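Local coordinates for protein E3 homolog (Yaba-like disease virus, PDB 1SFU) that probably helps the virus evade host antiviral defences triggered by double-stranded RNA, and carries an N-terminal Zalpha domain that binds left-handed Z-DNA, at residues Leu50-Gln54 / Pro66-Phe70. Sequence-based numbering, arbitrary orientation.
Sequences LYKLQ and PPKWF. With nucleotides of chain A.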
ATOM      1  N   LEU C  50      -6.543  -6.817 -11.379  1.00 21.55           N
ATOM      2  CA  LEU C  50      -7.909  -6.328 -11.241  1.00 21.30           C
ATOM      3  C   LEU C  50      -7.996  -4.820 -11.435  1.00 20.29           C
ATOM      4  O   LEU C  50      -8.888  -4.335 -12.124  1.00 21.37           O
ATOM      5  CB  LEU C  50      -8.480  -6.704  -9.875  1.00 16.72           C
ATOM      6  CG  LEU C  50      -8.969  -8.140  -9.709  1.00 18.97           C
ATOM      7  CD1 LEU C  50      -9.334  -8.388  -8.252  1.00 18.99           C
ATOM      8  CD2 LEU C  50     -10.173  -8.382 -10.607  1.00 17.09           C
ATOM      9  N   TYR C  51      -7.071  -4.073 -10.839  1.00 20.56           N
ATOM     10  CA  TYR C  51      -7.108  -2.624 -10.999  1.00 21.64           C
ATOM     11  C   TYR C  51      -6.710  -2.197 -12.408  1.00 23.15           C
ATOM     12  O   TYR C  51      -7.202  -1.193 -12.908  1.00 24.28           O
ATOM     13  CB  TYR C  51      -6.236  -1.934  -9.941  1.00 18.82           C
ATOM     14  CG  TYR C  51      -6.886  -1.954  -8.574  1.00 16.77           C
ATOM     15  CD1 TYR C  51      -6.575  -2.940  -7.637  1.00 14.21           C
ATOM     16  CD2 TYR C  51      -7.862  -1.020  -8.246  1.00 16.88           C
ATOM     17  CE1 TYR C  51      -7.235  -2.991  -6.395  1.00 12.58           C
ATOM     18  CE2 TYR C  51      -8.527  -1.058  -7.022  1.00 17.25           C
ATOM     19  CZ  TYR C  51      -8.213  -2.040  -6.101  1.00 18.30           C
ATOM     20  OH  TYR C  51      -8.895  -2.070  -4.901  1.00 15.42           O
ATOM     21  N   LYS C  52      -5.831  -2.960 -13.048  1.00 26.84           N
ATOM     22  CA  LYS C  52      -5.424  -2.652 -14.421  1.00 28.83           C
ATOM     23  C   LYS C  52      -6.627  -2.932 -15.328  1.00 28.77           C
ATOM     24  O   LYS C  52      -6.917  -2.186 -16.263  1.00 29.34           O
ATOM     25  CB  LYS C  52      -4.245  -3.533 -14.848  1.00 31.10           C
ATOM     26  CG  LYS C  52      -2.917  -3.225 -14.161  1.00 37.01           C
ATOM     27  CD  LYS C  52      -1.883  -4.320 -14.466  1.00 20.04           C
ATOM     28  CE  LYS C  52      -0.531  -4.060 -13.813  1.00 20.04           C
ATOM     29  NZ  LYS C  52       0.195  -2.928 -14.456  1.00 20.04           N
ATOM     30  N   LEU C  53      -7.338  -4.009 -15.025  1.00 28.74           N
ATOM     31  CA  LEU C  53      -8.503  -4.396 -15.794  1.00 28.29           C
ATOM     32  C   LEU C  53      -9.619  -3.358 -15.648  1.00 28.52           C
ATOM     33  O   LEU C  53     -10.386  -3.124 -16.586  1.00 28.25           O
ATOM     34  CB  LEU C  53      -8.984  -5.767 -15.330  1.00 30.47           C
ATOM     35  CG  LEU C  53     -10.006  -6.506 -16.188  1.00 33.01           C
ATOM     36  CD1 LEU C  53      -9.437  -6.773 -17.585  1.00 32.97           C
ATOM     37  CD2 LEU C  53     -10.357  -7.818 -15.496  1.00 35.70           C
ATOM     38  N   GLN C  54      -9.713  -2.726 -14.479  1.00 26.73           N
ATOM     39  CA  GLN C  54     -10.749  -1.715 -14.286  1.00 27.00           C
ATOM     40  C   GLN C  54     -10.437  -0.517 -15.172  1.00 26.58           C
ATOM     41  O   GLN C  54     -11.342   0.146 -15.673  1.00 26.28           O
ATOM     42  CB  GLN C  54     -10.841  -1.270 -12.821  1.00 26.59           C
ATOM     43  CG  GLN C  54     -11.889  -0.189 -12.597  1.00 25.04           C
ATOM     44  CD  GLN C  54     -12.122   0.132 -11.137  1.00 28.16           C
ATOM     45  OE1 GLN C  54     -11.179   0.405 -10.389  1.00 28.63           O
ATOM     46  NE2 GLN C  54     -13.387   0.115 -10.722  1.00 25.51           N
ATOM     47  N   PRO C  66     -14.040  -6.555   1.902  1.00 24.74           N
ATOM     48  CA  PRO C  66     -13.129  -5.960   0.917  1.00 23.67           C
ATOM     49  C   PRO C  66     -13.843  -5.533  -0.372  1.00 21.46           C
ATOM     50  O   PRO C  66     -15.049  -5.730  -0.524  1.00 20.12           O
ATOM     51  CB  PRO C  66     -12.128  -7.083   0.669  1.00 22.38           C
ATOM     52  CG  PRO C  66     -13.011  -8.277   0.668  1.00 22.00           C
ATOM     53  CD  PRO C  66     -13.931  -8.026   1.877  1.00 23.62           C
ATOM     54  N   PRO C  67     -13.103  -4.941  -1.320  1.00 20.72           N
ATOM     55  CA  PRO C  67     -13.753  -4.518  -2.565  1.00 19.85           C
ATOM     56  C   PRO C  67     -14.384  -5.671  -3.338  1.00 20.76           C
ATOM     57  O   PRO C  67     -13.849  -6.778  -3.373  1.00 20.64           O
ATOM     58  CB  PRO C  67     -12.615  -3.867  -3.346  1.00 18.65           C
ATOM     59  CG  PRO C  67     -11.730  -3.308  -2.237  1.00 20.85           C
ATOM     60  CD  PRO C  67     -11.716  -4.446  -1.247  1.00 19.38           C
ATOM     61  N   LYS C  68     -15.534  -5.402  -3.946  1.00 21.79           N
ATOM     62  CA  LYS C  68     -16.236  -6.392  -4.753  1.00 22.57           C
ATOM     63  C   LYS C  68     -15.990  -6.029  -6.214  1.00 22.16           C
ATOM     64  O   LYS C  68     -15.958  -4.852  -6.572  1.00 21.65           O
ATOM     65  CB  LYS C  68     -17.732  -6.367  -4.429  1.00 27.07           C
ATOM     66  CG  LYS C  68     -18.029  -6.826  -3.006  1.00 31.68           C
ATOM     67  CD  LYS C  68     -19.461  -6.520  -2.566  1.00 35.55           C
ATOM     68  CE  LYS C  68     -19.670  -6.941  -1.110  1.00 37.69           C
ATOM     69  NZ  LYS C  68     -20.916  -6.412  -0.488  1.00 38.71           N
ATOM     70  N   TRP C  69     -15.799  -7.036  -7.051  1.00 21.49           N
ATOM     71  CA  TRP C  69     -15.527  -6.798  -8.457  1.00 19.47           C
ATOM     72  C   TRP C  69     -16.614  -7.356  -9.373  1.00 22.09           C
ATOM     73  O   TRP C  69     -16.919  -8.558  -9.338  1.00 19.53           O
ATOM     74  CB  TRP C  69     -14.159  -7.392  -8.809  1.00 18.44           C
ATOM     75  CG  TRP C  69     -13.043  -6.771  -8.016  1.00 17.11           C
ATOM     76  CD1 TRP C  69     -12.674  -7.077  -6.737  1.00 19.76           C
ATOM     77  CD2 TRP C  69     -12.189  -5.697  -8.433  1.00 16.67           C
ATOM     78  NE1 TRP C  69     -11.641  -6.259  -6.331  1.00 17.67           N
ATOM     79  CE2 TRP C  69     -11.327  -5.402  -7.353  1.00 18.28           C
ATOM     80  CE3 TRP C  69     -12.070  -4.954  -9.616  1.00 18.27           C
ATOM     81  CZ2 TRP C  69     -10.357  -4.391  -7.419  1.00 17.23           C
ATOM     82  CZ3 TRP C  69     -11.103  -3.949  -9.684  1.00 18.10           C
ATOM     83  CH2 TRP C  69     -10.261  -3.679  -8.592  1.00 19.35           C
ATOM     84  N   PHE C  70     -17.192  -6.462 -10.177  1.00 21.66           N
ATOM     85  CA  PHE C  70     -18.263  -6.796 -11.122  1.00 24.20           C
ATOM     86  C   PHE C  70     -17.790  -6.719 -12.571  1.00 25.16           C
ATOM     87  O   PHE C  70     -16.929  -5.903 -12.915  1.00 22.17           O
ATOM     88  CB  PHE C  70     -19.438  -5.813 -11.000  1.00 24.43           C
ATOM     89  CG  PHE C  70     -20.116  -5.812  -9.666  1.00 27.65           C
ATOM     90  CD1 PHE C  70     -19.503  -5.240  -8.554  1.00 27.50           C
ATOM     91  CD2 PHE C  70     -21.391  -6.359  -9.523  1.00 29.60           C
ATOM     92  CE1 PHE C  70     -20.150  -5.210  -7.317  1.00 26.43           C
ATOM     93  CE2 PHE C  70     -22.046  -6.334  -8.286  1.00 28.87           C
ATOM     94  CZ  PHE C  70     -21.421  -5.757  -7.184  1.00 27.78           C
TER
ATOM     95  P    DG A   5      -2.225  -5.662  -2.703  1.00 19.93           P
ATOM     96  OP1  DG A   5      -3.357  -6.597  -2.524  1.00 20.56           O
ATOM     97  OP2  DG A   5      -0.829  -6.148  -2.546  1.00 20.78           O
ATOM     98  O5'  DG A   5      -2.366  -5.018  -4.150  1.00 20.05           O
ATOM     99  C5'  DG A   5      -1.476  -3.983  -4.554  1.00 22.69           C
ATOM    100  C4'  DG A   5      -1.879  -3.430  -5.902  1.00 20.46           C
ATOM    101  O4'  DG A   5      -3.222  -2.906  -5.813  1.00 16.31           O
ATOM    102  C3'  DG A   5      -1.009  -2.266  -6.354  1.00 22.35           C
ATOM    103  O3'  DG A   5      -0.078  -2.748  -7.326  1.00 25.34           O
ATOM    104  C2'  DG A   5      -1.976  -1.387  -7.133  1.00 20.38           C
ATOM    105  C1'  DG A   5      -3.351  -1.720  -6.575  1.00 18.60           C
ATOM    106  N9   DG A   5      -3.945  -0.706  -5.707  1.00 18.98           N
ATOM    107  C8   DG A   5      -5.186  -0.137  -5.851  1.00 18.85           C
ATOM    108  N7   DG A   5      -5.480   0.704  -4.897  1.00 19.15           N
ATOM    109  C5   DG A   5      -4.361   0.702  -4.075  1.00 17.56           C
ATOM    110  C6   DG A   5      -4.108   1.415  -2.871  1.00 19.96           C
ATOM    111  O6   DG A   5      -4.857   2.201  -2.270  1.00 17.65           O
ATOM    112  N1   DG A   5      -2.842   1.129  -2.362  1.00 18.32           N
ATOM    113  C2   DG A   5      -1.944   0.257  -2.930  1.00 19.45           C
ATOM    114  N2   DG A   5      -0.776   0.112  -2.277  1.00 16.80           N
ATOM    115  N3   DG A   5      -2.173  -0.422  -4.049  1.00 17.91           N
ATOM    116  C4   DG A   5      -3.394  -0.150  -4.564  1.00 17.85           C
ATOM    117  P    DC A   4      -7.617  -3.788  -1.828  1.00 22.16           P
ATOM    118  OP1  DC A   4      -8.260  -3.875  -3.167  1.00 20.82           O
ATOM    119  OP2  DC A   4      -7.121  -5.018  -1.178  1.00 19.92           O
ATOM    120  O5'  DC A   4      -6.427  -2.729  -1.861  1.00 19.07           O
ATOM    121  C5'  DC A   4      -5.495  -2.696  -2.933  1.00 18.46           C
ATOM    122  C4'  DC A   4      -4.082  -2.737  -2.396  1.00 17.15           C
ATOM    123  O4'  DC A   4      -3.812  -1.547  -1.609  1.00 18.12           O
ATOM    124  C3'  DC A   4      -3.777  -3.929  -1.486  1.00 16.58           C
ATOM    125  O3'  DC A   4      -2.448  -4.410  -1.728  1.00 17.33           O
ATOM    126  C2'  DC A   4      -3.825  -3.328  -0.094  1.00 17.10           C
ATOM    127  C1'  DC A   4      -3.282  -1.933  -0.344  1.00 15.56           C
ATOM    128  N1   DC A   4      -3.716  -0.948   0.656  1.00 17.72           N
ATOM    129  C2   DC A   4      -2.832  -0.594   1.668  1.00 17.41           C
ATOM    130  O2   DC A   4      -1.713  -1.118   1.681  1.00 15.67           O
ATOM    131  N3   DC A   4      -3.216   0.307   2.608  1.00 16.90           N
ATOM    132  C4   DC A   4      -4.438   0.842   2.555  1.00 15.97           C
ATOM    133  N4   DC A   4      -4.785   1.727   3.510  1.00 15.10           N
ATOM    134  C5   DC A   4      -5.365   0.500   1.526  1.00 16.29           C
ATOM    135  C6   DC A   4      -4.965  -0.392   0.604  1.00 17.38           C
ATOM    136  P    DG A   3      -8.843  -7.069   3.515  1.00 25.51           P
ATOM    137  OP1  DG A   3     -10.004  -7.658   4.228  1.00 31.01           O
ATOM    138  OP2  DG A   3      -8.064  -7.884   2.562  1.00 25.80           O
ATOM    139  O5'  DG A   3      -9.360  -5.738   2.808  1.00 27.94           O
ATOM    140  C5'  DG A   3      -8.540  -5.067   1.861  1.00 24.94           C
ATOM    141  C4'  DG A   3      -9.212  -3.803   1.384  1.00 23.25           C
ATOM    142  O4'  DG A   3      -9.581  -3.010   2.527  1.00 23.24           O
ATOM    143  C3'  DG A   3      -8.297  -2.924   0.547  1.00 21.59           C
ATOM    144  O3'  DG A   3      -8.669  -3.116  -0.822  1.00 21.26           O
ATOM    145  C2'  DG A   3      -8.736  -1.512   0.901  1.00 21.46           C
ATOM    146  C1'  DG A   3      -9.396  -1.632   2.269  1.00 21.70           C
ATOM    147  N9   DG A   3      -8.662  -1.070   3.403  1.00 20.12           N
ATOM    148  C8   DG A   3      -9.123  -0.114   4.276  1.00 20.78           C
ATOM    149  N7   DG A   3      -8.267   0.180   5.216  1.00 21.09           N
ATOM    150  C5   DG A   3      -7.169  -0.627   4.949  1.00 20.82           C
ATOM    151  C6   DG A   3      -5.937  -0.749   5.640  1.00 19.70           C
ATOM    152  O6   DG A   3      -5.567  -0.147   6.656  1.00 19.80           O
ATOM    153  N1   DG A   3      -5.100  -1.683   5.036  1.00 16.94           N
ATOM    154  C2   DG A   3      -5.411  -2.405   3.913  1.00 18.35           C
ATOM    155  N2   DG A   3      -4.465  -3.254   3.480  1.00 14.75           N
ATOM    156  N3   DG A   3      -6.564  -2.303   3.257  1.00 17.40           N
ATOM    157  C4   DG A   3      -7.389  -1.399   3.827  1.00 19.10           C
TER
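Trp69 drives the edge of its indole into the face of Tyr51 where helix 43-55 meets strand 68-71. The stack is T-shaped, with planes at 86°. Centroids of the six-membered ring and the phenol lie 4.7 Å apart. Trp69 CH2 points at the middle of the phenol, while its neighbour CZ2 comes within 3.4 Å of Tyr51 CZ.

Aliphatic carbon covers the indole's flat side. Leu50 CD1 makes a CH-pi contact with the five-membered ring of Trp69, 3.7 Å from its centroid and only 10° off the normal. CG of Leu50 stands anti to its carbonyl carbon (chi1 -79°), which carries both methyls out over the indole. Gln54 CB adds a looser touch at the edge, 4.1 Å from Trp69 CZ3. Behind the pair, Leu50 also packs on Val17, Ala32 and Leu35, and Trp69 on Met61, joining the three helices to the beta-sheet of this winged helix-turn-helix domain.

DNA takes the other face of Tyr51. C8 of DG5 of chain A lies over the ring centre, 3.3 Å above its plane. This guanine is syn, which turns C8 toward the ring, and its sugar C1' touches Tyr51 CD1. The hydroxyl binds the sugar-phosphate backbone: Tyr51 OH donates a 2.6 Å hydrogen bond to OP1 of DC4 of chain A, which sits at the ring edge, near its plane.

Pro67 meets the same part of the DNA backbone through its ring carbons, CD lying 3.4 Å from O3' of DG3 of chain A.

With tryptophan beneath, guanine above and a phosphate at its hydroxyl, the phenol is held in tilt and in place. Syn guanine is characteristic of Z-DNA, so the contact is consistent with shape recognition by a tyrosine that the tryptophan positions.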